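Local coordinates for protein class I phosphodiesterase PDEB1 (Leishmania major, PDB 2R8Q) that is a class I phosphodiesterase whose helical catalytic domain holds zinc and magnesium ions and binds 3-isobutyl-1-methylxanthine, at residues Ser256-Trp268 against Cys332-Ile346. Numbering follows the deposited sequence.
Sequences SNVTKPFETSRMW and CVDTVNSNRAKWQEI. With IBM (3-isobutyl-1-methylxanthine), chain E.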
# COMPACT_ATOMS: atom_id res chain seq x y z
N SER A 256 -20.76 7.83 14.68
CA SER A 256 -21.56 7.76 15.90
C SER A 256 -21.39 8.90 16.90
O SER A 256 -22.15 8.98 17.87
CB SER A 256 -21.29 6.45 16.63
OG SER A 256 -19.94 6.38 17.08
N ASN A 257 -20.42 9.78 16.68
CA ASN A 257 -20.19 10.88 17.62
C ASN A 257 -21.48 11.66 17.91
O ASN A 257 -21.73 12.03 19.06
CB ASN A 257 -19.14 11.85 17.08
CG ASN A 257 -17.73 11.28 17.09
OD1 ASN A 257 -16.82 11.87 16.51
ND2 ASN A 257 -17.54 10.14 17.74
N VAL A 258 -22.28 11.91 16.88
CA VAL A 258 -23.51 12.68 17.04
C VAL A 258 -24.64 11.96 17.78
O VAL A 258 -25.66 12.58 18.09
CB VAL A 258 -24.05 13.16 15.68
CG1 VAL A 258 -23.05 14.10 15.03
CG2 VAL A 258 -24.34 11.96 14.78
N THR A 259 -24.46 10.68 18.05
CA THR A 259 -25.48 9.90 18.75
C THR A 259 -25.14 9.67 20.22
O THR A 259 -25.88 8.98 20.93
CB THR A 259 -25.68 8.53 18.09
OG1 THR A 259 -24.50 7.74 18.29
CG2 THR A 259 -25.94 8.68 16.60
N LYS A 260 -24.02 10.22 20.68
CA LYS A 260 -23.62 10.03 22.07
C LYS A 260 -24.21 11.12 22.97
O LYS A 260 -24.66 12.15 22.48
CB LYS A 260 -22.09 10.05 22.19
CG LYS A 260 -21.38 8.98 21.37
CD LYS A 260 -21.96 7.59 21.63
CE LYS A 260 -21.25 6.52 20.80
NZ LYS A 260 -19.89 6.22 21.32
N PRO A 261 -24.23 10.88 24.30
CA PRO A 261 -24.77 11.88 25.23
C PRO A 261 -24.21 13.25 24.83
O PRO A 261 -23.03 13.38 24.53
CB PRO A 261 -24.26 11.39 26.57
CG PRO A 261 -24.36 9.90 26.41
CD PRO A 261 -23.78 9.68 25.02
N PHE A 262 -25.07 14.27 24.84
CA PHE A 262 -24.67 15.60 24.40
C PHE A 262 -23.27 16.11 24.74
O PHE A 262 -22.53 16.51 23.85
CB PHE A 262 -25.68 16.65 24.83
CG PHE A 262 -25.48 17.97 24.15
CD1 PHE A 262 -25.76 18.11 22.79
CD2 PHE A 262 -24.94 19.06 24.84
CE1 PHE A 262 -25.51 19.31 22.13
CE2 PHE A 262 -24.69 20.26 24.18
CZ PHE A 262 -24.97 20.38 22.82
N GLU A 263 -22.92 16.13 26.02
CA GLU A 263 -21.61 16.64 26.40
C GLU A 263 -20.47 15.84 25.78
O GLU A 263 -19.44 16.40 25.40
CB GLU A 263 -21.47 16.65 27.93
CG GLU A 263 -22.42 17.61 28.62
CD GLU A 263 -22.38 19.01 28.01
OE1 GLU A 263 -21.27 19.56 27.85
OE2 GLU A 263 -23.46 19.55 27.70
N THR A 264 -20.67 14.53 25.66
CA THR A 264 -19.66 13.67 25.06
C THR A 264 -19.59 13.95 23.56
O THR A 264 -18.51 14.09 22.99
CB THR A 264 -19.99 12.19 25.31
OG1 THR A 264 -19.99 11.95 26.72
CG2 THR A 264 -18.97 11.28 24.65
N SER A 265 -20.76 14.05 22.94
CA SER A 265 -20.84 14.35 21.51
C SER A 265 -20.14 15.67 21.23
O SER A 265 -19.42 15.81 20.24
CB SER A 265 -22.31 14.43 21.07
OG SER A 265 -22.41 14.66 19.68
N ARG A 266 -20.36 16.64 22.11
CA ARG A 266 -19.77 17.97 21.98
C ARG A 266 -18.24 17.91 22.03
O ARG A 266 -17.56 18.60 21.27
CB ARG A 266 -20.32 18.87 23.08
CG ARG A 266 -19.97 20.33 22.96
CD ARG A 266 -21.00 21.16 23.70
NE ARG A 266 -20.65 22.57 23.77
CZ ARG A 266 -19.69 23.06 24.55
NH1 ARG A 266 -19.00 22.25 25.34
NH2 ARG A 266 -19.44 24.36 24.55
N MET A 267 -17.69 17.09 22.93
CA MET A 267 -16.24 16.99 23.01
C MET A 267 -15.66 16.36 21.75
O MET A 267 -14.58 16.74 21.31
CB MET A 267 -15.82 16.19 24.25
CG MET A 267 -16.04 16.94 25.55
SD MET A 267 -15.18 16.19 26.95
CE MET A 267 -13.53 16.89 26.74
N TRP A 268 -16.37 15.40 21.17
CA TRP A 268 -15.88 14.79 19.94
C TRP A 268 -15.90 15.84 18.84
O TRP A 268 -14.97 15.92 18.04
CB TRP A 268 -16.75 13.61 19.51
CG TRP A 268 -16.55 12.34 20.29
CD1 TRP A 268 -17.49 11.67 21.02
CD2 TRP A 268 -15.34 11.56 20.37
NE1 TRP A 268 -16.95 10.52 21.54
CE2 TRP A 268 -15.64 10.43 21.17
CE3 TRP A 268 -14.05 11.71 19.85
CZ2 TRP A 268 -14.68 9.45 21.45
CZ3 TRP A 268 -13.09 10.73 20.14
CH2 TRP A 268 -13.42 9.61 20.93
N CYS A 332 -29.96 5.37 19.44
CA CYS A 332 -29.07 6.17 18.60
C CYS A 332 -29.87 7.29 17.94
O CYS A 332 -29.44 8.43 17.89
CB CYS A 332 -28.43 5.32 17.51
SG CYS A 332 -27.38 4.00 18.12
N VAL A 333 -31.04 6.93 17.42
CA VAL A 333 -31.92 7.89 16.77
C VAL A 333 -32.48 8.88 17.78
O VAL A 333 -32.51 10.08 17.52
CB VAL A 333 -33.10 7.18 16.05
CG1 VAL A 333 -34.10 8.20 15.56
CG2 VAL A 333 -32.57 6.35 14.89
N ASP A 334 -32.92 8.38 18.93
CA ASP A 334 -33.47 9.25 19.96
C ASP A 334 -32.44 10.27 20.43
O ASP A 334 -32.77 11.42 20.67
CB ASP A 334 -33.96 8.44 21.16
CG ASP A 334 -35.06 7.47 20.80
OD1 ASP A 334 -35.81 7.75 19.85
OD2 ASP A 334 -35.18 6.43 21.49
N THR A 335 -31.19 9.84 20.56
CA THR A 335 -30.15 10.73 21.02
C THR A 335 -29.69 11.74 19.97
O THR A 335 -29.40 12.89 20.30
CB THR A 335 -28.93 9.94 21.54
OG1 THR A 335 -29.36 9.01 22.54
CG2 THR A 335 -27.92 10.89 22.17
N VAL A 336 -29.61 11.32 18.71
CA VAL A 336 -29.19 12.26 17.69
C VAL A 336 -30.26 13.34 17.55
O VAL A 336 -29.95 14.51 17.32
CB VAL A 336 -28.96 11.56 16.31
CG1 VAL A 336 -30.27 11.10 15.72
CG2 VAL A 336 -28.24 12.52 15.37
N ASN A 337 -31.53 12.96 17.73
CA ASN A 337 -32.61 13.93 17.63
C ASN A 337 -32.58 14.90 18.80
O ASN A 337 -32.77 16.11 18.62
CB ASN A 337 -33.97 13.23 17.58
CG ASN A 337 -34.18 12.43 16.31
OD1 ASN A 337 -33.74 12.83 15.23
ND2 ASN A 337 -34.86 11.30 16.42
N SER A 338 -32.35 14.38 20.01
CA SER A 338 -32.29 15.24 21.18
C SER A 338 -31.04 16.12 21.12
O SER A 338 -31.04 17.24 21.63
CB SER A 338 -32.29 14.40 22.47
OG SER A 338 -31.20 13.50 22.53
N ASN A 339 -29.98 15.62 20.49
CA ASN A 339 -28.76 16.41 20.37
C ASN A 339 -28.99 17.56 19.39
O ASN A 339 -28.54 18.68 19.64
CB ASN A 339 -27.58 15.55 19.89
CG ASN A 339 -26.98 14.72 21.01
OD1 ASN A 339 -27.17 15.01 22.19
ND2 ASN A 339 -26.22 13.69 20.64
N ARG A 340 -29.67 17.30 18.28
CA ARG A 340 -29.92 18.36 17.31
C ARG A 340 -30.70 19.47 17.99
O ARG A 340 -30.43 20.65 17.78
CB ARG A 340 -30.72 17.86 16.11
CG ARG A 340 -30.84 18.93 15.02
CD ARG A 340 -31.89 18.59 13.98
NE ARG A 340 -31.90 19.56 12.88
CZ ARG A 340 -32.21 20.85 13.02
NH1 ARG A 340 -32.55 21.34 14.20
NH2 ARG A 340 -32.18 21.65 11.95
N ALA A 341 -31.68 19.08 18.80
CA ALA A 341 -32.51 20.04 19.52
C ALA A 341 -31.66 20.91 20.44
O ALA A 341 -31.87 22.12 20.54
CB ALA A 341 -33.58 19.31 20.32
N LYS A 342 -30.69 20.29 21.11
CA LYS A 342 -29.82 21.02 22.02
C LYS A 342 -28.91 21.98 21.26
O LYS A 342 -28.64 23.09 21.73
CB LYS A 342 -29.00 20.05 22.87
CG LYS A 342 -29.85 19.20 23.80
CD LYS A 342 -29.01 18.26 24.65
CE LYS A 342 -29.88 17.45 25.59
NZ LYS A 342 -29.08 16.55 26.47
N TRP A 343 -28.43 21.57 20.09
CA TRP A 343 -27.58 22.44 19.29
C TRP A 343 -28.40 23.63 18.81
O TRP A 343 -27.91 24.77 18.78
CB TRP A 343 -27.02 21.70 18.08
CG TRP A 343 -25.93 20.71 18.39
CD1 TRP A 343 -25.93 19.38 18.12
CD2 TRP A 343 -24.65 21.00 18.99
NE1 TRP A 343 -24.74 18.80 18.52
CE2 TRP A 343 -23.94 19.78 19.06
CE3 TRP A 343 -24.05 22.16 19.49
CZ2 TRP A 343 -22.65 19.68 19.60
CZ3 TRP A 343 -22.76 22.07 20.02
CH2 TRP A 343 -22.08 20.84 20.07
N GLN A 344 -29.65 23.37 18.44
CA GLN A 344 -30.55 24.41 17.96
C GLN A 344 -30.86 25.41 19.08
O GLN A 344 -31.01 26.60 18.83
CB GLN A 344 -31.85 23.79 17.44
CG GLN A 344 -32.79 24.77 16.77
CD GLN A 344 -32.21 25.37 15.50
OE1 GLN A 344 -31.89 24.65 14.55
NE2 GLN A 344 -32.06 26.69 15.48
N GLU A 345 -30.95 24.90 20.30
CA GLU A 345 -31.25 25.76 21.44
C GLU A 345 -30.04 26.65 21.73
O GLU A 345 -30.20 27.80 22.15
CB GLU A 345 -31.58 24.91 22.67
CG GLU A 345 -32.04 25.72 23.88
CD GLU A 345 -32.62 24.85 24.97
OE1 GLU A 345 -31.89 23.99 25.51
OE2 GLU A 345 -33.82 25.02 25.30
N ILE A 346 -28.85 26.12 21.51
CA ILE A 346 -27.62 26.88 21.73
C ILE A 346 -27.55 28.02 20.72
O ILE A 346 -27.04 29.10 21.02
CB ILE A 346 -26.37 25.98 21.58
CG1 ILE A 346 -26.32 24.97 22.73
CG2 ILE A 346 -25.11 26.84 21.56
CD1 ILE A 346 -25.12 24.04 22.68
N9 IBM E . -17.65 15.19 9.06
C8 IBM E . -18.11 16.48 9.00
N7 IBM E . -18.53 16.95 10.14
C5 IBM E . -18.33 15.89 11.02
C4 IBM E . -17.79 14.80 10.37
N3 IBM E . -17.47 13.61 10.91
C2 IBM E . -17.72 13.49 12.24
N1 IBM E . -18.27 14.55 12.99
C6 IBM E . -18.57 15.74 12.38
O6 IBM E . -19.05 16.66 13.02
O2 IBM E . -17.46 12.44 12.81
C10 IBM E . -18.52 14.37 14.41
C11 IBM E . -16.89 12.53 10.12
C12 IBM E . -15.50 12.95 9.63
C13 IBM E . -14.43 12.55 10.63
C14 IBM E . -15.21 12.37 8.26
O HOH W 1 -27.77 13.59 25.67
O HOH W 2 -23.62 16.39 18.01
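Phe262 turns an edge onto the face of Trp343, a T-shaped pair whose planes meet at 60°, with Phe262 CE1 3.5 Å from Trp343 CE2 and above the middle of the indole. One face of the phenyl ring carries Lys342, whose CB makes a CH-pi contact 3.9 Å from the ring centroid. At the ring's rim lie Asn339 OD1, near its plane, and Ile346 CD1, 3.7 Å from Phe262 CZ. Because CG of Phe262 stands anti to the backbone N (chi1 -167°), the ring enters as a knob among Asn339, Lys342, Trp343 and Ile346. Arg266 extends the apolar patch, its CG 3.6 Å from Trp343 CH2.

Beside this knob the amide of Asn339 clasps the turn ahead of helix 262-285. Its ND2 gives both hydrogens away, to Val258 O at 2.8 Å and to Lys260 O at 2.9 Å, both bonds nearly straight. Both acceptors lie close to the amide plane, so the two bonds fix the amide's rotation. The Val258 bond nevertheless arrives well above that residue's carbonyl plane. One water joins Trp343 NE1 to Ser265 OG, whose own hydroxyl donates to Asn257 O.

Asn257 lines the 3-isobutyl-1-methylxanthine pocket, its OD1 hydrogen-bonded to the hydroxyl of Tyr99 and 3.7 Å from C10 of the ligand. The chemistry is thus consistent with helix 330-348 serving as a second shell that reaches the pocket residue Asn257 only indirectly, through the turn and the water: a buried amide satisfies two turn carbonyls, and Phe262, in the first turn of helix 262-285, seats that helix start against helix 330-348.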